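Local coordinates for putative phenazine biosynthesis PhzC/PhzF protein (Clostridium difficile, PDB 4DUN) that probably acts as an isomerase of the PhzF family, at residues L35-K38 against I39-E42; R61-P65 against K66-D70; N163-Q166 against L167-L170; Y191-P194 against E195-S198. One frame throughout, in Å; residues are numbered along the deposited sequence.

Contact 1 (L35-K38 against I39-E42); sequences LMQK and IAEE
The E41 carboxylate meets K38 at the OE1 end, where NZ lies 3.3 Å away in a weak salt bridge, while the lysine CD and CE pass the same oxygen more loosely, each 4.1 Å away. The two side chains lie side by side and point the same way. The lysine bends at chi2 and chi3 to bring its ammonium round, whereas the glutamate stays extended. E41 is modelled in two conformers, so this bridge describes one of them and is doubtful as a constant link. The second flat group, the Q37 amide, has A40 CB 4.0 Å from its NE2; that nitrogen is held by a hydrogen bond to the carbonyl of T64. On another side of the helix, L35 and I39 meet through CG and CD1, also 4.0 Å apart. With L35 CG anti to the backbone N (chi1 -175°), the isobutyl group reaches the isoleucine tip, and I39 CG1 sits 3.4 Å from L35 O. Four successive i to i+4 backbone bonds run beneath, from I39 N to L35 O (3.0 Å) through E42 N to K38 O (2.9 Å). M36 and I39 face F50, while E42 forms a salt bridge with R231 of the second subunit. This is a regular amphipathic alpha-helix, 33-43, connecting the parallel strands 20-27 and 47-54 and meeting the dimer partner along one side.

Contact 2 (R61-P65 against K66-D70); sequences RWFTP and KAEID
E68 carries much of this contact, its extended chain passing over one face of the F63 ring and on to R61. CB stands over the ring, 3.8 Å from its centroid, and the carboxylate plane is stacked only 15° from that of the ring. R61 NH1 donates to E68 OE2 at 3.0 Å in a salt bridge, in the guanidinium plane and on the syn lone pair. OE2 also accepts from Q99 NE2, and a water donates to OE1 and accepts a weak bond from R61 NH1. The segments form the end of a beta hairpin, strand 57-63 turning back into 68-69, with I69 N bonded to W62 O (3.0 Å). Near its tip T64 N donates to A67 O at 2.9 Å, and T64 OG1 takes both A67 N (3.1 Å) and K66 N (3.2 Å), the latter an ST turn. W62 and I69 lie on the other face of the hairpin from F63 and E68, W62 CB touching I69 CG1 at 3.8 Å. I69 O lies in plane at the indole edge and, like E68 OE2, accepts from a second water that takes W62 N. Toward the turn, T64 CG2 meets I69 CG2 at 3.9 Å, and both residues touch E47.

Contact 3 (N163-Q166 against L167-L170); sequences NYAQ and LRKL
Helix 164-167 is a single short turn with N163 as its N-cap, and the contact spans that turn from the cap to the chain leaving it. The N163 carbonyl receives L167 N at 3.1 Å in the carbonyl plane, while its side-chain OD1 accepts from Q166 N at 3.2 Å, the donor lying well above the amide plane. R168 N bonds to Y164 O (2.9 Å), and the arginine side chain then bends at chi3 (-68°) and folds back over the start of the helix. One face of its guanidinium lies against the backbone, with Y164 O above the centre and NH2 3.5 Å from A165 CA. This places NH1 beside Y164 CB; the same nitrogen is bonded beyond the helix to P194 and D197 of the turn 194-197, which probably helps fix the guanidinium's orientation. At the far end K169, extended beyond CG, returns to Q166: NZ donates to OE1 at 3.1 Å, almost in line with the amide C=O. The backbone beneath repeats the pairing, K169 N reaching Q166 O at 3.1 Å. L167 CG packs on N163 O, and its CD1 meets Y164 CD1 at 4.4 Å on the side that also receives I176. L170 N bonds back to L167 O, closing a type I beta turn. The whole is a side-chain-capped helical turn unwinding through a beta turn toward strand 176-181.

Contact 4 (Y191-P194 against E195-S198); sequences YFCP and ELDS
C193 faces both D197 and S198 across the turn, a G1 beta bulge in which C193 N donates to S198 O (2.9 Å) and S198 N returns a longer but nearly straight bond to C193 O (3.3 Å, 172° at the hydrogen). D197 has the positive phi (55°) that this bulge uses. The carbonyl of C193 also receives a weak bond from L196 N, and P194 O a weak one from D197 N, so the reversal is tied by successive short loops. Among the side chains, C193 and L196 lie on the same side of the turn: L196 CB and CD1 each approach C193 CB at 3.8 Å. The backbone sets C193 CB against L196; with SG beside the backbone N (chi1 -47°), the sulfur lies at the edge of the Y191 ring, in its plane. S198 OG comes 4.1 Å from C193 CB. D197 OD1 forms a salt bridge with R168 NH1, which also donates to P194 O, while P194 packs on L167 and I176. The charge of D197 is therefore probably balanced by one arginine that also satisfies the P194 carbonyl, a pairing that would help hold the turn in this conformation.

How the contacts relate
The four contacts fall into two pairs, each with centres 9 Å apart. A side-chain bond joins the members of each: Q37 NE2 to T64 O (2.9 Å) for contacts 1 and 2, R168 NH1 to D197 OD1 (2.8 Å) for 3 and 4. Contacts 2 and 4 approach each other without touching, nearest atoms about 6 Å apart, and both lie near the predicted active-site residue E47, whose side chain is about 4 Å from that of T64 and 6 Å from that of L196. A nickel ion lies about 6 Å from the side chain of I69 and about 7 Å from that of C193. A probable crystallisation additive is found hydrogen-bonded at D70 OD1 and at Y191 OH, consistent with a pocket. Contact 3 stands farther back, behind contact 4.

Contact 1 (L35-K38 against I39-E42)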
loop_
_atom_site.group_PDB
_atom_site.type_symbol
_atom_site.label_atom_id
_atom_site.label_comp_id
_atom_site.label_asym_id
_atom_site.label_seq_id
_atom_site.Cartn_x
_atom_site.Cartn_y
_atom_site.Cartn_z
ATOM N N LEU A 35 -2.402 -14.131 11.677
ATOM C CA LEU A 35 -1.373 -13.136 11.992
ATOM C C LEU A 35 -0.565 -12.797 10.719
ATOM O O LEU A 35 -0.242 -11.624 10.515
ATOM C CB LEU A 35 -0.456 -13.595 13.127
ATOM C CG LEU A 35 0.602 -12.566 13.622
ATOM C CD1 LEU A 35 -0.020 -11.211 13.987
ATOM C CD2 LEU A 35 1.388 -13.124 14.796
ATOM N N MET A 36 -0.267 -13.813 9.851
ATOM C CA MET A 36 0.437 -13.533 8.592
ATOM C C MET A 36 -0.404 -12.564 7.754
ATOM O O MET A 36 0.142 -11.606 7.204
ATOM C CB MET A 36 0.741 -14.821 7.800
ATOM C CG MET A 36 1.754 -15.710 8.462
ATOM S SD MET A 36 2.003 -17.164 7.416
ATOM C CE MET A 36 2.903 -18.227 8.574
ATOM N N GLN A 37 -1.748 -12.785 7.694
ATOM C CA GLN A 37 -2.638 -11.904 6.945
ATOM C C GLN A 37 -2.604 -10.478 7.508
ATOM O O GLN A 37 -2.536 -9.521 6.724
ATOM C CB GLN A 37 -4.096 -12.432 6.940
ATOM C CG GLN A 37 -5.029 -11.580 6.055
ATOM C CD GLN A 37 -4.579 -11.576 4.615
ATOM O OE1 GLN A 37 -4.811 -12.535 3.887
ATOM N NE2 GLN A 37 -3.907 -10.507 4.175
ATOM N N LYS A 38 -2.668 -10.326 8.856
ATOM C CA LYS A 38 -2.636 -8.983 9.482
ATOM C C LYS A 38 -1.353 -8.259 9.140
ATOM O O LYS A 38 -1.384 -7.053 8.839
ATOM C CB LYS A 38 -2.804 -9.052 11.016
ATOM C CG LYS A 38 -4.219 -9.444 11.512
ATOM C CD LYS A 38 -5.378 -8.701 10.824
ATOM C CE LYS A 38 -5.699 -7.356 11.423
ATOM N NZ LYS A 38 -6.789 -6.678 10.676
ATOM N N ILE A 39 -0.226 -8.998 9.158
ATOM C CA ILE A 39 1.098 -8.450 8.821
ATOM C C ILE A 39 1.115 -7.988 7.363
ATOM O O ILE A 39 1.590 -6.880 7.095
ATOM C CB ILE A 39 2.260 -9.440 9.132
ATOM C CG1 ILE A 39 2.427 -9.579 10.669
ATOM C CG2 ILE A 39 3.608 -8.996 8.450
ATOM C CD1 ILE A 39 3.171 -10.895 11.117
ATOM N N ALA A 40 0.570 -8.803 6.440
ATOM C CA ALA A 40 0.528 -8.447 5.004
ATOM C C ALA A 40 -0.349 -7.199 4.776
ATOM O O ALA A 40 0.015 -6.345 3.965
ATOM C CB ALA A 40 0.024 -9.623 4.179
ATOM N N GLU A 41 -1.463 -7.087 5.513
ATOM C CA GLU A 41 -2.371 -5.946 5.445
ATOM C C GLU A 41 -1.681 -4.673 5.982
ATOM O O GLU A 41 -1.869 -3.587 5.416
ATOM C CB GLU A 41 -3.649 -6.264 6.235
ATOM C CG GLU A 41 -4.774 -5.269 6.014
ATOM C CD GLU A 41 -6.013 -5.491 6.861
ATOM O OE1 GLU A 41 -6.188 -6.604 7.413
ATOM O OE2 GLU A 41 -6.815 -4.536 6.970
ATOM N N GLU A 42 -0.889 -4.816 7.062
ATOM C CA GLU A 42 -0.143 -3.724 7.701
ATOM C C GLU A 42 0.960 -3.198 6.760
ATOM O O GLU A 42 1.105 -1.980 6.596
ATOM C CB GLU A 42 0.442 -4.187 9.053
ATOM C CG GLU A 42 1.167 -3.084 9.820
ATOM C CD GLU A 42 0.334 -2.026 10.512
ATOM O OE1 GLU A 42 -0.914 -2.136 10.518
ATOM O OE2 GLU A 42 0.949 -1.102 11.091
#

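Contact 2 (R61-P65 against K66-D70)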
loop_
_atom_site.group_PDB
_atom_site.type_symbol
_atom_site.label_atom_id
_atom_site.label_comp_id
_atom_site.label_asym_id
_atom_site.label_seq_id
_atom_site.Cartn_x
_atom_site.Cartn_y
_atom_site.Cartn_z
ATOM N N ARG A 61 4.966 -19.139 2.165
ATOM C CA ARG A 61 3.632 -18.643 1.853
ATOM C C ARG A 61 3.646 -17.164 1.424
ATOM O O ARG A 61 4.512 -16.456 1.767
ATOM C CB ARG A 61 2.655 -18.827 3.020
ATOM C CG ARG A 61 2.495 -20.247 3.520
ATOM C CD ARG A 61 1.613 -20.316 4.777
ATOM N NE ARG A 61 1.484 -21.639 5.376
ATOM C CZ ARG A 61 0.415 -22.407 5.231
ATOM N NH1 ARG A 61 -0.590 -22.003 4.515
ATOM N NH2 ARG A 61 0.336 -23.577 5.808
ATOM N N TRP A 62 2.656 -16.781 0.662
ATOM C CA TRP A 62 2.503 -15.418 0.225
ATOM C C TRP A 62 1.100 -14.925 0.506
ATOM O O TRP A 62 0.149 -15.612 0.286
ATOM C CB TRP A 62 2.770 -15.242 -1.267
ATOM C CG TRP A 62 3.860 -16.046 -1.874
ATOM C CD1 TRP A 62 5.132 -15.656 -2.090
ATOM C CD2 TRP A 62 3.760 -17.359 -2.385
ATOM N NE1 TRP A 62 5.824 -16.615 -2.696
ATOM C CE2 TRP A 62 5.020 -17.699 -2.872
ATOM C CE3 TRP A 62 2.734 -18.284 -2.467
ATOM C CZ2 TRP A 62 5.276 -18.897 -3.445
ATOM C CZ3 TRP A 62 3.002 -19.475 -3.011
ATOM C CH2 TRP A 62 4.256 -19.781 -3.493
ATOM N N PHE A 63 1.029 -13.682 0.943
ATOM C CA PHE A 63 -0.233 -13.024 1.230
ATOM C C PHE A 63 -0.274 -11.668 0.576
ATOM O O PHE A 63 0.678 -10.892 0.711
ATOM C CB PHE A 63 -0.388 -12.842 2.747
ATOM C CG PHE A 63 -0.696 -14.091 3.516
ATOM C CD1 PHE A 63 0.307 -15.022 3.795
ATOM C CD2 PHE A 63 -1.971 -14.319 4.021
ATOM C CE1 PHE A 63 0.024 -16.173 4.540
ATOM C CE2 PHE A 63 -2.245 -15.467 4.776
ATOM C CZ PHE A 63 -1.244 -16.388 5.019
ATOM N N THR A 64 -1.385 -11.356 -0.093
ATOM C CA THR A 64 -1.604 -9.986 -0.552
ATOM C C THR A 64 -2.145 -9.241 0.696
ATOM O O THR A 64 -2.451 -9.912 1.690
ATOM C CB THR A 64 -2.614 -9.937 -1.725
ATOM O OG1 THR A 64 -3.897 -10.299 -1.207
ATOM C CG2 THR A 64 -2.207 -10.819 -2.924
ATOM N N PRO A 65 -2.436 -7.928 0.649
ATOM C CA PRO A 65 -3.058 -7.284 1.826
ATOM C C PRO A 65 -4.470 -7.832 2.151
ATOM O O PRO A 65 -5.022 -7.499 3.205
ATOM C CB PRO A 65 -3.146 -5.816 1.394
ATOM C CG PRO A 65 -1.997 -5.650 0.417
ATOM C CD PRO A 65 -2.099 -6.928 -0.390
ATOM N N LYS A 66 -5.046 -8.672 1.251
ATOM C CA LYS A 66 -6.402 -9.205 1.394
ATOM C C LYS A 66 -6.529 -10.728 1.575
ATOM O O LYS A 66 -7.514 -11.162 2.191
ATOM C CB LYS A 66 -7.231 -8.822 0.146
ATOM C CG LYS A 66 -7.544 -7.333 0.034
ATOM C CD LYS A 66 -8.692 -7.105 -0.944
ATOM C CE LYS A 66 -9.075 -5.651 -1.079
ATOM N NZ LYS A 66 -8.169 -4.921 -2.004
ATOM N N ALA A 67 -5.627 -11.544 0.984
ATOM C CA ALA A 67 -5.773 -12.999 1.042
ATOM C C ALA A 67 -4.476 -13.742 0.848
ATOM O O ALA A 67 -3.523 -13.210 0.261
ATOM C CB ALA A 67 -6.759 -13.458 -0.033
ATOM N N GLU A 68 -4.470 -15.014 1.259
ATOM C CA GLU A 68 -3.349 -15.892 0.966
ATOM C C GLU A 68 -3.460 -16.338 -0.495
ATOM O O GLU A 68 -4.569 -16.543 -0.983
ATOM C CB GLU A 68 -3.354 -17.093 1.899
ATOM C CG GLU A 68 -2.094 -17.927 1.736
ATOM C CD GLU A 68 -1.964 -19.162 2.604
ATOM O OE1 GLU A 68 -2.865 -19.418 3.434
ATOM O OE2 GLU A 68 -0.916 -19.840 2.492
ATOM N N ILE A 69 -2.331 -16.438 -1.206
ATOM C CA ILE A 69 -2.342 -16.849 -2.617
ATOM C C ILE A 69 -1.517 -18.122 -2.742
ATOM O O ILE A 69 -0.735 -18.436 -1.833
ATOM C CB ILE A 69 -1.898 -15.717 -3.576
ATOM C CG1 ILE A 69 -0.465 -15.217 -3.246
ATOM C CG2 ILE A 69 -2.949 -14.591 -3.583
ATOM C CD1 ILE A 69 0.122 -14.253 -4.258
ATOM N N ASP A 70 -1.690 -18.856 -3.855
ATOM C CA ASP A 70 -1.034 -20.160 -4.003
ATOM C C ASP A 70 0.226 -20.172 -4.863
ATOM O O ASP A 70 0.906 -21.202 -4.934
ATOM C CB ASP A 70 -2.038 -21.179 -4.558
ATOM C CG ASP A 70 -3.198 -21.441 -3.614
ATOM O OD1 ASP A 70 -3.008 -21.294 -2.378
ATOM O OD2 ASP A 70 -4.301 -21.744 -4.105
HETATM O O HOH W 1 -3.600 -21.936 3.790
HETATM O O HOH W 2 0.731 -19.223 0.294
#

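Contact 3 (N163-Q166 against L167-L170)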
loop_
_atom_site.group_PDB
_atom_site.type_symbol
_atom_site.label_atom_id
_atom_site.label_comp_id
_atom_site.label_asym_id
_atom_site.label_seq_id
_atom_site.Cartn_x
_atom_site.Cartn_y
_atom_site.Cartn_z
ATOM N N ASN A 163 -8.257 0.306 -19.796
ATOM C CA ASN A 163 -9.621 0.590 -19.366
ATOM C C ASN A 163 -10.036 -0.666 -18.626
ATOM O O ASN A 163 -10.442 -1.637 -19.267
ATOM C CB ASN A 163 -10.519 0.918 -20.571
ATOM C CG ASN A 163 -11.938 1.295 -20.205
ATOM O OD1 ASN A 163 -12.575 0.715 -19.315
ATOM N ND2 ASN A 163 -12.502 2.226 -20.948
ATOM N N TYR A 164 -9.833 -0.707 -17.294
ATOM C CA TYR A 164 -10.058 -1.953 -16.544
ATOM C C TYR A 164 -11.496 -2.443 -16.566
ATOM O O TYR A 164 -11.688 -3.660 -16.559
ATOM C CB TYR A 164 -9.545 -1.872 -15.107
ATOM C CG TYR A 164 -8.046 -1.712 -15.041
ATOM C CD1 TYR A 164 -7.195 -2.729 -15.474
ATOM C CD2 TYR A 164 -7.472 -0.515 -14.624
ATOM C CE1 TYR A 164 -5.810 -2.580 -15.436
ATOM C CE2 TYR A 164 -6.088 -0.353 -14.583
ATOM C CZ TYR A 164 -5.261 -1.390 -14.984
ATOM O OH TYR A 164 -3.899 -1.224 -14.964
ATOM N N ALA A 165 -12.485 -1.531 -16.654
ATOM C CA ALA A 165 -13.908 -1.891 -16.721
ATOM C C ALA A 165 -14.176 -2.741 -17.968
ATOM O O ALA A 165 -14.854 -3.765 -17.876
ATOM C CB ALA A 165 -14.778 -0.638 -16.728
ATOM N N GLN A 166 -13.593 -2.345 -19.109
ATOM C CA GLN A 166 -13.725 -3.062 -20.376
ATOM C C GLN A 166 -12.939 -4.386 -20.345
ATOM O O GLN A 166 -13.476 -5.416 -20.750
ATOM C CB GLN A 166 -13.271 -2.183 -21.558
ATOM C CG GLN A 166 -14.187 -0.985 -21.845
ATOM C CD GLN A 166 -15.497 -1.393 -22.473
ATOM O OE1 GLN A 166 -16.415 -1.871 -21.799
ATOM N NE2 GLN A 166 -15.619 -1.194 -23.779
ATOM N N LEU A 167 -11.693 -4.363 -19.827
ATOM C CA LEU A 167 -10.839 -5.551 -19.741
ATOM C C LEU A 167 -11.434 -6.623 -18.804
ATOM O O LEU A 167 -11.287 -7.812 -19.086
ATOM C CB LEU A 167 -9.407 -5.176 -19.316
ATOM C CG LEU A 167 -8.603 -4.278 -20.293
ATOM C CD1 LEU A 167 -7.227 -3.962 -19.718
ATOM C CD2 LEU A 167 -8.483 -4.907 -21.689
ATOM N N ARG A 168 -12.168 -6.217 -17.749
ATOM C CA ARG A 168 -12.823 -7.165 -16.841
ATOM C C ARG A 168 -13.883 -8.021 -17.561
ATOM O O ARG A 168 -14.214 -9.108 -17.083
ATOM C CB ARG A 168 -13.475 -6.429 -15.668
ATOM C CG ARG A 168 -12.538 -6.223 -14.507
ATOM C CD ARG A 168 -13.252 -5.759 -13.247
ATOM N NE ARG A 168 -13.800 -4.406 -13.365
ATOM C CZ ARG A 168 -13.116 -3.283 -13.158
ATOM N NH1 ARG A 168 -11.823 -3.329 -12.861
ATOM N NH2 ARG A 168 -13.719 -2.105 -13.249
ATOM N N LYS A 169 -14.408 -7.532 -18.702
ATOM C CA LYS A 169 -15.428 -8.224 -19.493
ATOM C C LYS A 169 -14.820 -9.358 -20.345
ATOM O O LYS A 169 -15.577 -10.182 -20.867
ATOM C CB LYS A 169 -16.219 -7.231 -20.369
ATOM C CG LYS A 169 -17.108 -6.287 -19.561
ATOM C CD LYS A 169 -17.767 -5.230 -20.439
ATOM C CE LYS A 169 -18.391 -4.131 -19.618
ATOM N NZ LYS A 169 -18.976 -3.070 -20.481
ATOM N N LEU A 170 -13.466 -9.433 -20.446
ATOM C CA LEU A 170 -12.751 -10.501 -21.156
ATOM C C LEU A 170 -12.471 -11.645 -20.157
ATOM O O LEU A 170 -11.311 -11.913 -19.803
ATOM C CB LEU A 170 -11.441 -9.969 -21.792
ATOM C CG LEU A 170 -11.575 -8.881 -22.857
ATOM C CD1 LEU A 170 -10.296 -8.095 -22.969
ATOM C CD2 LEU A 170 -11.966 -9.463 -24.217
#

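Contact 4 (Y191-P194 against E195-S198)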
loop_
_atom_site.group_PDB
_atom_site.type_symbol
_atom_site.label_atom_id
_atom_site.label_comp_id
_atom_site.label_asym_id
_atom_site.label_seq_id
_atom_site.Cartn_x
_atom_site.Cartn_y
_atom_site.Cartn_z
ATOM N N TYR A 191 1.638 -6.108 -18.479
ATOM C CA TYR A 191 0.660 -7.087 -18.011
ATOM C C TYR A 191 -0.385 -6.383 -17.151
ATOM O O TYR A 191 -0.036 -5.737 -16.164
ATOM C CB TYR A 191 1.389 -8.201 -17.223
ATOM C CG TYR A 191 0.515 -9.364 -16.813
ATOM C CD1 TYR A 191 -0.288 -9.293 -15.678
ATOM C CD2 TYR A 191 0.599 -10.587 -17.470
ATOM C CE1 TYR A 191 -1.071 -10.382 -15.272
ATOM C CE2 TYR A 191 -0.184 -11.678 -17.082
ATOM C CZ TYR A 191 -1.017 -11.571 -15.981
ATOM O OH TYR A 191 -1.780 -12.644 -15.588
ATOM N N PHE A 192 -1.660 -6.533 -17.508
ATOM C CA PHE A 192 -2.769 -5.888 -16.806
ATOM C C PHE A 192 -3.640 -6.907 -16.074
ATOM O O PHE A 192 -4.019 -7.943 -16.643
ATOM C CB PHE A 192 -3.618 -5.045 -17.791
ATOM C CG PHE A 192 -2.763 -4.027 -18.523
ATOM C CD1 PHE A 192 -2.337 -2.864 -17.887
ATOM C CD2 PHE A 192 -2.345 -4.256 -19.831
ATOM C CE1 PHE A 192 -1.501 -1.949 -18.543
ATOM C CE2 PHE A 192 -1.504 -3.347 -20.482
ATOM C CZ PHE A 192 -1.098 -2.192 -19.834
ATOM N N CYS A 193 -3.958 -6.584 -14.798
ATOM C CA CYS A 193 -4.777 -7.382 -13.885
ATOM C C CYS A 193 -6.125 -6.672 -13.717
ATOM O O CYS A 193 -6.254 -5.789 -12.851
ATOM C CB CYS A 193 -4.061 -7.571 -12.550
ATOM S SG CYS A 193 -2.330 -8.074 -12.710
ATOM N N PRO A 194 -7.120 -7.011 -14.575
ATOM C CA PRO A 194 -8.388 -6.264 -14.568
ATOM C C PRO A 194 -9.169 -6.314 -13.252
ATOM O O PRO A 194 -9.724 -5.286 -12.858
ATOM C CB PRO A 194 -9.176 -6.903 -15.720
ATOM C CG PRO A 194 -8.098 -7.452 -16.642
ATOM C CD PRO A 194 -7.105 -8.004 -15.675
ATOM N N GLU A 195 -9.172 -7.463 -12.557
ATOM C CA GLU A 195 -9.921 -7.580 -11.306
ATOM C C GLU A 195 -9.194 -6.877 -10.158
ATOM O O GLU A 195 -9.845 -6.465 -9.199
ATOM C CB GLU A 195 -10.230 -9.045 -10.961
ATOM C CG GLU A 195 -11.332 -9.644 -11.822
ATOM C CD GLU A 195 -12.728 -9.063 -11.656
ATOM O OE1 GLU A 195 -13.074 -8.618 -10.536
ATOM O OE2 GLU A 195 -13.487 -9.073 -12.653
ATOM N N LEU A 196 -7.867 -6.704 -10.276
ATOM C CA LEU A 196 -7.079 -5.989 -9.281
ATOM C C LEU A 196 -7.038 -4.477 -9.598
ATOM O O LEU A 196 -6.532 -3.707 -8.775
ATOM C CB LEU A 196 -5.647 -6.570 -9.199
ATOM C CG LEU A 196 -5.498 -7.996 -8.628
ATOM C CD1 LEU A 196 -4.082 -8.517 -8.821
ATOM C CD2 LEU A 196 -5.860 -8.050 -7.137
ATOM N N ASP A 197 -7.573 -4.050 -10.782
ATOM C CA ASP A 197 -7.558 -2.650 -11.267
ATOM C C ASP A 197 -6.099 -2.114 -11.278
ATOM O O ASP A 197 -5.833 -0.976 -10.885
ATOM C CB ASP A 197 -8.465 -1.743 -10.406
ATOM C CG ASP A 197 -9.916 -1.662 -10.830
ATOM O OD1 ASP A 197 -10.175 -1.262 -11.986
ATOM O OD2 ASP A 197 -10.800 -1.912 -9.975
ATOM N N SER A 198 -5.147 -2.964 -11.683
ATOM C CA SER A 198 -3.746 -2.567 -11.633
ATOM C C SER A 198 -2.923 -3.183 -12.735
ATOM O O SER A 198 -3.295 -4.203 -13.333
ATOM C CB SER A 198 -3.147 -2.961 -10.281
ATOM O OG SER A 198 -3.184 -4.367 -10.108
#